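PDB 3HV8: protein FimX, which contains an EAL domain, a variant of the TIM barrel, whose pocket holds a bound C2E. Local coordinates for residues 19-24 with 77-82; 90-95 with 132-137. All coordinates share one frame; numbering follows the deposited sequence.

Overall arrangement
Both contacts lie within the EAL domain and both use helix 80-96, once at the turn leading into it and once near its end. Interaction 1 joins residues 19-24, on the first helix of the model, to that turn. Interaction 2 sets residues 90-95 of the helix against the loop between helix 121-132 and strand 139-144. The two come in series along the chain, with centres 25 Å apart and nearest atoms about 8 Å apart, so they do not touch. The turn leading into this helix thus packs against helix 20-30, and a later part of the helix packs against the connection from helix 121-132 to strand 139-144.

Interaction 1: residues 19-24 with 77-82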
ATOM      1  N   ASP A  19      18.357 -13.385  17.009  1.00 37.94           N
ATOM      2  CA  ASP A  19      18.670 -13.735  15.661  1.00 44.34           C
ATOM      3  C   ASP A  19      17.324 -13.608  14.941  1.00 33.80           C
ATOM      4  O   ASP A  19      16.646 -14.576  14.711  1.00 31.62           O
ATOM      5  CB  ASP A  19      19.262 -15.134  15.581  1.00 41.83           C
ATOM      6  CG  ASP A  19      19.795 -15.487  14.213  1.00 35.79           C
ATOM      7  OD1 ASP A  19      19.330 -14.956  13.258  1.00 52.80           O
ATOM      8  OD2 ASP A  19      20.677 -16.351  14.088  1.00 55.23           O
ATOM      9  N   VAL A  20      16.953 -12.362  14.666  1.00 32.30           N
ATOM     10  CA  VAL A  20      15.817 -12.038  13.838  1.00 29.53           C
ATOM     11  C   VAL A  20      15.881 -12.823  12.533  1.00 31.38           C
ATOM     12  O   VAL A  20      14.848 -13.261  12.042  1.00 27.50           O
ATOM     13  CB  VAL A  20      15.810 -10.516  13.530  1.00 32.01           C
ATOM     14  CG1 VAL A  20      14.701 -10.159  12.565  1.00 33.93           C
ATOM     15  CG2 VAL A  20      15.669  -9.724  14.824  1.00 39.81           C
ATOM     16  N   ILE A  21      17.075 -13.023  11.979  1.00 27.31           N
ATOM     17  CA  ILE A  21      17.205 -13.703  10.690  1.00 28.74           C
ATOM     18  C   ILE A  21      16.754 -15.157  10.795  1.00 29.44           C
ATOM     19  O   ILE A  21      15.940 -15.628   9.991  1.00 29.01           O
ATOM     20  CB  ILE A  21      18.621 -13.591  10.090  1.00 28.84           C
ATOM     21  CG1 ILE A  21      18.999 -12.112   9.936  1.00 29.33           C
ATOM     22  CG2 ILE A  21      18.706 -14.321   8.753  1.00 30.09           C
ATOM     23  CD1 ILE A  21      17.924 -11.278   9.250  1.00 30.60           C
ATOM     24  N   ALA A  22      17.257 -15.863  11.802  1.00 30.10           N
ATOM     25  CA  ALA A  22      16.824 -17.240  12.023  1.00 31.54           C
ATOM     26  C   ALA A  22      15.320 -17.323  12.253  1.00 28.45           C
ATOM     27  O   ALA A  22      14.654 -18.217  11.723  1.00 31.37           O
ATOM     28  CB  ALA A  22      17.575 -17.845  13.208  1.00 35.22           C
ATOM     29  N   ILE A  23      14.776 -16.397  13.039  1.00 27.28           N
ATOM     30  CA  ILE A  23      13.339 -16.346  13.270  1.00 25.02           C
ATOM     31  C   ILE A  23      12.551 -16.131  11.969  1.00 27.82           C
ATOM     32  O   ILE A  23      11.544 -16.794  11.731  1.00 27.61           O
ATOM     33  CB  ILE A  23      12.973 -15.284  14.320  1.00 28.08           C
ATOM     34  CG1 ILE A  23      13.457 -15.722  15.713  1.00 33.98           C
ATOM     35  CG2 ILE A  23      11.479 -15.024  14.344  1.00 31.07           C
ATOM     36  CD1 ILE A  23      13.224 -14.682  16.787  1.00 41.06           C
ATOM     37  N   LEU A  24      13.011 -15.217  11.120  1.00 28.07           N
ATOM     38  CA  LEU A  24      12.346 -14.961   9.843  1.00 25.47           C
ATOM     39  C   LEU A  24      12.394 -16.155   8.900  1.00 28.64           C
ATOM     40  O   LEU A  24      11.387 -16.477   8.252  1.00 28.02           O
ATOM     41  CB  LEU A  24      12.973 -13.742   9.161  1.00 25.03           C
ATOM     42  CG  LEU A  24      12.653 -12.391   9.803  1.00 26.04           C
ATOM     43  CD1 LEU A  24      13.571 -11.324   9.206  1.00 29.73           C
ATOM     44  CD2 LEU A  24      11.178 -12.019   9.616  1.00 27.94           C
ATOM     45  N   ALA A  77      19.397  -9.674   4.555  1.00 24.57           N
ATOM     46  CA  ALA A  77      19.650 -11.116   4.594  1.00 25.37           C
ATOM     47  C   ALA A  77      19.086 -11.863   3.391  1.00 29.01           C
ATOM     48  O   ALA A  77      19.114 -13.092   3.361  1.00 29.53           O
ATOM     49  CB  ALA A  77      19.071 -11.742   5.882  1.00 26.76           C
ATOM     50  N   GLY A  78      18.541 -11.141   2.413  1.00 25.75           N
ATOM     51  CA  GLY A  78      18.061 -11.780   1.202  1.00 26.90           C
ATOM     52  C   GLY A  78      16.707 -12.462   1.335  1.00 27.16           C
ATOM     53  O   GLY A  78      16.396 -13.370   0.566  1.00 30.72           O
ATOM     54  N   LEU A  79      15.905 -12.015   2.295  1.00 22.12           N
ATOM     55  CA  LEU A  79      14.595 -12.611   2.572  1.00 23.63           C
ATOM     56  C   LEU A  79      13.411 -11.733   2.153  1.00 22.12           C
ATOM     57  O   LEU A  79      12.260 -12.137   2.331  1.00 23.60           O
ATOM     58  CB  LEU A  79      14.467 -12.922   4.065  1.00 25.14           C
ATOM     59  CG  LEU A  79      15.487 -13.928   4.622  1.00 25.83           C
ATOM     60  CD1 LEU A  79      15.272 -14.123   6.128  1.00 28.86           C
ATOM     61  CD2 LEU A  79      15.430 -15.264   3.870  1.00 28.55           C
ATOM     62  N   ALA A  80      13.678 -10.538   1.614  1.00 23.45           N
ATOM     63  CA  ALA A  80      12.586  -9.588   1.379  1.00 23.27           C
ATOM     64  C   ALA A  80      11.626 -10.048   0.283  1.00 22.98           C
ATOM     65  O   ALA A  80      10.410  -9.864   0.400  1.00 22.71           O
ATOM     66  CB  ALA A  80      13.133  -8.174   1.074  1.00 23.75           C
ATOM     67  N   GLU A  81      12.160 -10.656  -0.772  1.00 23.56           N
ATOM     68  CA  GLU A  81      11.308 -11.161  -1.834  1.00 22.62           C
ATOM     69  C   GLU A  81      10.404 -12.271  -1.324  1.00 22.76           C
ATOM     70  O   GLU A  81       9.211 -12.301  -1.618  1.00 23.73           O
ATOM     71  CB  GLU A  81      12.142 -11.665  -3.011  1.00 22.66           C
ATOM     72  CG  GLU A  81      13.049 -10.605  -3.652  1.00 26.73           C
ATOM     73  CD  GLU A  81      14.461 -10.586  -3.074  1.00 31.02           C
ATOM     74  OE1 GLU A  81      14.656 -11.011  -1.916  1.00 29.88           O
ATOM     75  OE2 GLU A  81      15.382 -10.141  -3.794  1.00 34.79           O
ATOM     76  N   LYS A  82      10.970 -13.182  -0.532  1.00 22.01           N
ATOM     77  CA  LYS A  82      10.178 -14.270   0.046  1.00 24.59           C
ATOM     78  C   LYS A  82       9.066 -13.760   0.958  1.00 21.52           C
ATOM     79  O   LYS A  82       7.960 -14.286   0.949  1.00 23.61           O
ATOM     80  CB  LYS A  82      11.071 -15.249   0.818  1.00 25.64           C
ATOM     81  CG  LYS A  82      11.693 -16.319  -0.053  1.00 38.38           C
ATOM     82  CD  LYS A  82      12.283 -17.435   0.794  1.00 53.92           C
ATOM     83  CE  LYS A  82      13.794 -17.448   0.702  1.00 64.28           C
ATOM     84  NZ  LYS A  82      14.219 -17.807  -0.678  1.00 54.07           N
TER
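Ile-21 meets the methyl of Ala-77 with nearly its whole side chain. Going outward from CB, CG1 lies 4.1 Å from Ala-77 CB and the tip CD1 draws closer, to 3.6 Å from the same methyl. The other branch, CG2, is 3.9 Å from Ala-77 CB. Chi2 (-49°) turns CD1 to the side from which CG2 also comes, and both branches rest on the one methyl of the small alanine, whose size permits the approach. Gly-78 then turns the chain with a positive phi in a Schellman motif, and Leu-79 follows. In Leu-79, CD1 stands anti to CA (chi2 179°), which carries it forward between Ile-21 and Leu-24; it lies 3.8 Å from Leu-24 CB. Purely aliphatic residues suit this seam, which is held by van der Waals contact. Helix 20-30 is started by Asp-19, its N-cap: OD1 accepts from Ala-22 N at 2.7 Å, with the N-H coming from above the carboxylate plane, a task for which a short acidic side chain is well fitted. Ile-21 also rests on Ala-73 and Leu-24 on Phe-70 and Ala-74, so helix 20-30 packs against helix 71-76 as well as the turn into helix 80-96.

Interaction 2: residues 90-95 with 132-137; sequences NSIKLL and ARLPPE
Leu-134 packs on Ile-92 and Leu-95, and Ala-132 on Ile-92, without an aromatic ring, amide or guanidinium taking part; the one flat group involved is the backbone carbonyl of Ile-92, whose oxygen is met by the methyl CD1 of Leu-134 at 3.9 Å. Everything else is aliphatic. The second methyl of Leu-134, CD2, is 4.2 Å from Ile-92 CG1 and 4.5 Å from Leu-95 CD2, so this branched end spans two residues one helical turn apart. With CG anti to its backbone N (chi1 -151°), Leu-134 sends its fork across to the helix, and a forked residue suits a place with several apolar partners. Ile-92 divides its own branches: CG1 serves Leu-134, while CG2, lying on the other arm, presses on the methyl of Ala-132. That last pair, Ile-92 CG2 to Ala-132 CB, is tight at 3.4 Å, and a small methyl suits so close an approach. Between Ala-132 and Leu-134, Arg-133 takes positive phi in a Schellman motif that turns the chain out of the helix, its CB directed away from the contact. Ile-92, Leu-95 and Leu-134 all also touch Leu-139 on strand 139-144, and Leu-95 reaches Leu-107 on strand 105-110. On helix 121-132, Ile-92 touches Ala-128 and Leu-129, and Leu-134 touches Leu-129. The cluster therefore fills the layer between helices 80-96 and 121-132 and the parallel strands of the barrel.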
ATOM      1  N   ASN A  90      -0.963 -14.934   0.285  1.00 24.58           N
ATOM      2  CA  ASN A  90      -2.027 -14.957   1.268  1.00 26.31           C
ATOM      3  C   ASN A  90      -3.090 -13.899   1.031  1.00 32.56           C
ATOM      4  O   ASN A  90      -4.265 -14.119   1.296  1.00 30.90           O
ATOM      5  CB  ASN A  90      -1.446 -14.908   2.672  1.00 28.34           C
ATOM      6  CG  ASN A  90      -0.872 -16.234   3.071  1.00 26.73           C
ATOM      7  OD1 ASN A  90       0.351 -16.447   3.034  1.00 31.49           O
ATOM      8  ND2 ASN A  90      -1.754 -17.171   3.369  1.00 27.34           N
ATOM      9  N   SER A  91      -2.682 -12.762   0.493  1.00 25.47           N
ATOM     10  CA  SER A  91      -3.652 -11.739   0.137  1.00 27.94           C
ATOM     11  C   SER A  91      -4.573 -12.270  -0.946  1.00 30.56           C
ATOM     12  O   SER A  91      -5.800 -12.111  -0.859  1.00 30.53           O
ATOM     13  CB  SER A  91      -2.938 -10.484  -0.353  1.00 26.87           C
ATOM     14  OG  SER A  91      -2.291  -9.860   0.743  1.00 25.64           O
ATOM     15  N   ILE A  92      -3.990 -12.906  -1.961  1.00 28.04           N
ATOM     16  CA  ILE A  92      -4.753 -13.485  -3.068  1.00 31.89           C
ATOM     17  C   ILE A  92      -5.764 -14.492  -2.533  1.00 37.12           C
ATOM     18  O   ILE A  92      -6.924 -14.508  -2.948  1.00 38.66           O
ATOM     19  CB  ILE A  92      -3.819 -14.189  -4.084  1.00 28.36           C
ATOM     20  CG1 ILE A  92      -3.088 -13.153  -4.934  1.00 27.49           C
ATOM     21  CG2 ILE A  92      -4.620 -15.167  -4.959  1.00 32.33           C
ATOM     22  CD1 ILE A  92      -1.939 -13.703  -5.748  1.00 31.62           C
ATOM     23  N   LYS A  93      -5.324 -15.321  -1.596  1.00 32.56           N
ATOM     24  CA  LYS A  93      -6.189 -16.333  -0.997  1.00 35.88           C
ATOM     25  C   LYS A  93      -7.341 -15.739  -0.177  1.00 44.09           C
ATOM     26  O   LYS A  93      -8.509 -16.015  -0.460  1.00 44.56           O
ATOM     27  CB  LYS A  93      -5.369 -17.280  -0.129  1.00 37.95           C
ATOM     28  CG  LYS A  93      -6.159 -18.462   0.407  1.00 40.55           C
ATOM     29  CD  LYS A  93      -5.262 -19.433   1.147  1.00 45.07           C
ATOM     30  CE  LYS A  93      -6.073 -20.583   1.723  1.00 55.52           C
ATOM     31  NZ  LYS A  93      -7.223 -20.086   2.526  1.00 63.78           N
ATOM     32  N   LEU A  94      -7.009 -14.939   0.839  1.00 40.46           N
ATOM     33  CA  LEU A  94      -8.009 -14.334   1.725  1.00 38.47           C
ATOM     34  C   LEU A  94      -8.988 -13.500   0.925  1.00 44.05           C
ATOM     35  O   LEU A  94     -10.169 -13.385   1.279  1.00 44.04           O
ATOM     36  CB  LEU A  94      -7.345 -13.452   2.789  1.00 34.36           C
ATOM     37  CG  LEU A  94      -6.919 -14.147   4.082  1.00 44.04           C
ATOM     38  CD1 LEU A  94      -5.992 -13.247   4.883  1.00 47.87           C
ATOM     39  CD2 LEU A  94      -8.141 -14.540   4.902  1.00 51.09           C
ATOM     40  N   LEU A  95      -8.488 -12.905  -0.150  1.00 41.61           N
ATOM     41  CA  LEU A  95      -9.317 -12.103  -1.025  1.00 42.31           C
ATOM     42  C   LEU A  95     -10.334 -13.026  -1.665  1.00 44.90           C
ATOM     43  O   LEU A  95     -11.537 -12.833  -1.509  1.00 52.51           O
ATOM     44  CB  LEU A  95      -8.469 -11.409  -2.094  1.00 45.10           C
ATOM     45  CG  LEU A  95      -9.053 -10.196  -2.826  1.00 45.85           C
ATOM     46  CD1 LEU A  95      -9.877  -9.312  -1.895  1.00 41.86           C
ATOM     47  CD2 LEU A  95      -7.941  -9.392  -3.484  1.00 39.00           C
ATOM     48  N   ALA A 132      -5.667 -18.958  -8.508  1.00 45.08           N
ATOM     49  CA  ALA A 132      -6.742 -18.635  -7.580  1.00 48.00           C
ATOM     50  C   ALA A 132      -7.966 -18.155  -8.349  1.00 47.38           C
ATOM     51  O   ALA A 132      -9.035 -17.950  -7.769  1.00 50.51           O
ATOM     52  CB  ALA A 132      -6.289 -17.570  -6.592  1.00 46.10           C
ATOM     53  N   ARG A 133      -7.797 -17.966  -9.652  1.00 50.83           N
ATOM     54  CA  ARG A 133      -8.901 -17.505 -10.476  1.00 57.83           C
ATOM     55  C   ARG A 133      -9.386 -16.189  -9.884  1.00 58.91           C
ATOM     56  O   ARG A 133     -10.531 -16.061  -9.437  1.00 58.93           O
ATOM     57  CB  ARG A 133     -10.010 -18.556 -10.484  1.00 66.29           C
ATOM     58  CG  ARG A 133      -9.480 -19.963 -10.713  1.00 64.57           C
ATOM     59  CD  ARG A 133      -9.498 -20.331 -12.180  1.00 74.54           C
ATOM     60  NE  ARG A 133     -10.626 -21.211 -12.465  1.00 84.09           N
ATOM     61  CZ  ARG A 133     -11.274 -21.256 -13.623  1.00 90.00           C
ATOM     62  NH1 ARG A 133     -10.917 -20.458 -14.622  1.00 88.70           N
ATOM     63  NH2 ARG A 133     -12.288 -22.098 -13.777  1.00 79.52           N
ATOM     64  N   LEU A 134      -8.473 -15.223  -9.861  1.00 55.41           N
ATOM     65  CA  LEU A 134      -8.747 -13.913  -9.299  1.00 48.58           C
ATOM     66  C   LEU A 134      -9.263 -12.978 -10.382  1.00 48.94           C
ATOM     67  O   LEU A 134      -8.705 -12.909 -11.481  1.00 47.53           O
ATOM     68  CB  LEU A 134      -7.489 -13.330  -8.648  1.00 50.47           C
ATOM     69  CG  LEU A 134      -7.741 -12.368  -7.487  1.00 48.17           C
ATOM     70  CD1 LEU A 134      -8.347 -13.125  -6.344  1.00 45.35           C
ATOM     71  CD2 LEU A 134      -6.465 -11.670  -7.031  1.00 41.73           C
ATOM     72  N   PRO A 135     -10.347 -12.260 -10.076  1.00 47.18           N
ATOM     73  CA  PRO A 135     -10.943 -11.269 -10.976  1.00 45.76           C
ATOM     74  C   PRO A 135      -9.978 -10.129 -11.249  1.00 47.29           C
ATOM     75  O   PRO A 135      -9.103  -9.877 -10.417  1.00 45.52           O
ATOM     76  CB  PRO A 135     -12.133 -10.748 -10.173  1.00 45.82           C
ATOM     77  CG  PRO A 135     -12.447 -11.833  -9.194  1.00 49.48           C
ATOM     78  CD  PRO A 135     -11.129 -12.435  -8.841  1.00 37.40           C
ATOM     79  N   PRO A 136     -10.144  -9.432 -12.389  1.00 47.00           N
ATOM     80  CA  PRO A 136      -9.274  -8.301 -12.737  1.00 44.56           C
ATOM     81  C   PRO A 136      -9.529  -7.160 -11.761  1.00 46.45           C
ATOM     82  O   PRO A 136     -10.605  -7.108 -11.168  1.00 46.30           O
ATOM     83  CB  PRO A 136      -9.746  -7.891 -14.138  1.00 47.90           C
ATOM     84  CG  PRO A 136     -10.816  -8.873 -14.534  1.00 45.53           C
ATOM     85  CD  PRO A 136     -11.296  -9.547 -13.299  1.00 48.36           C
ATOM     86  N   GLU A 137      -8.563  -6.261 -11.607  1.00 40.53           N
ATOM     87  CA  GLU A 137      -8.670  -5.165 -10.645  1.00 43.75           C
ATOM     88  C   GLU A 137      -9.063  -5.649  -9.248  1.00 37.08           C
ATOM     89  O   GLU A 137     -10.031  -5.159  -8.658  1.00 41.49           O
ATOM     90  CB  GLU A 137      -9.675  -4.106 -11.113  1.00 47.47           C
ATOM     91  CG  GLU A 137      -9.947  -4.075 -12.606  1.00 66.85           C
ATOM     92  CD  GLU A 137      -8.699  -3.865 -13.436  1.00 72.15           C
ATOM     93  OE1 GLU A 137      -8.646  -4.411 -14.559  1.00 65.87           O
ATOM     94  OE2 GLU A 137      -7.775  -3.160 -12.973  1.00 59.92           O
TER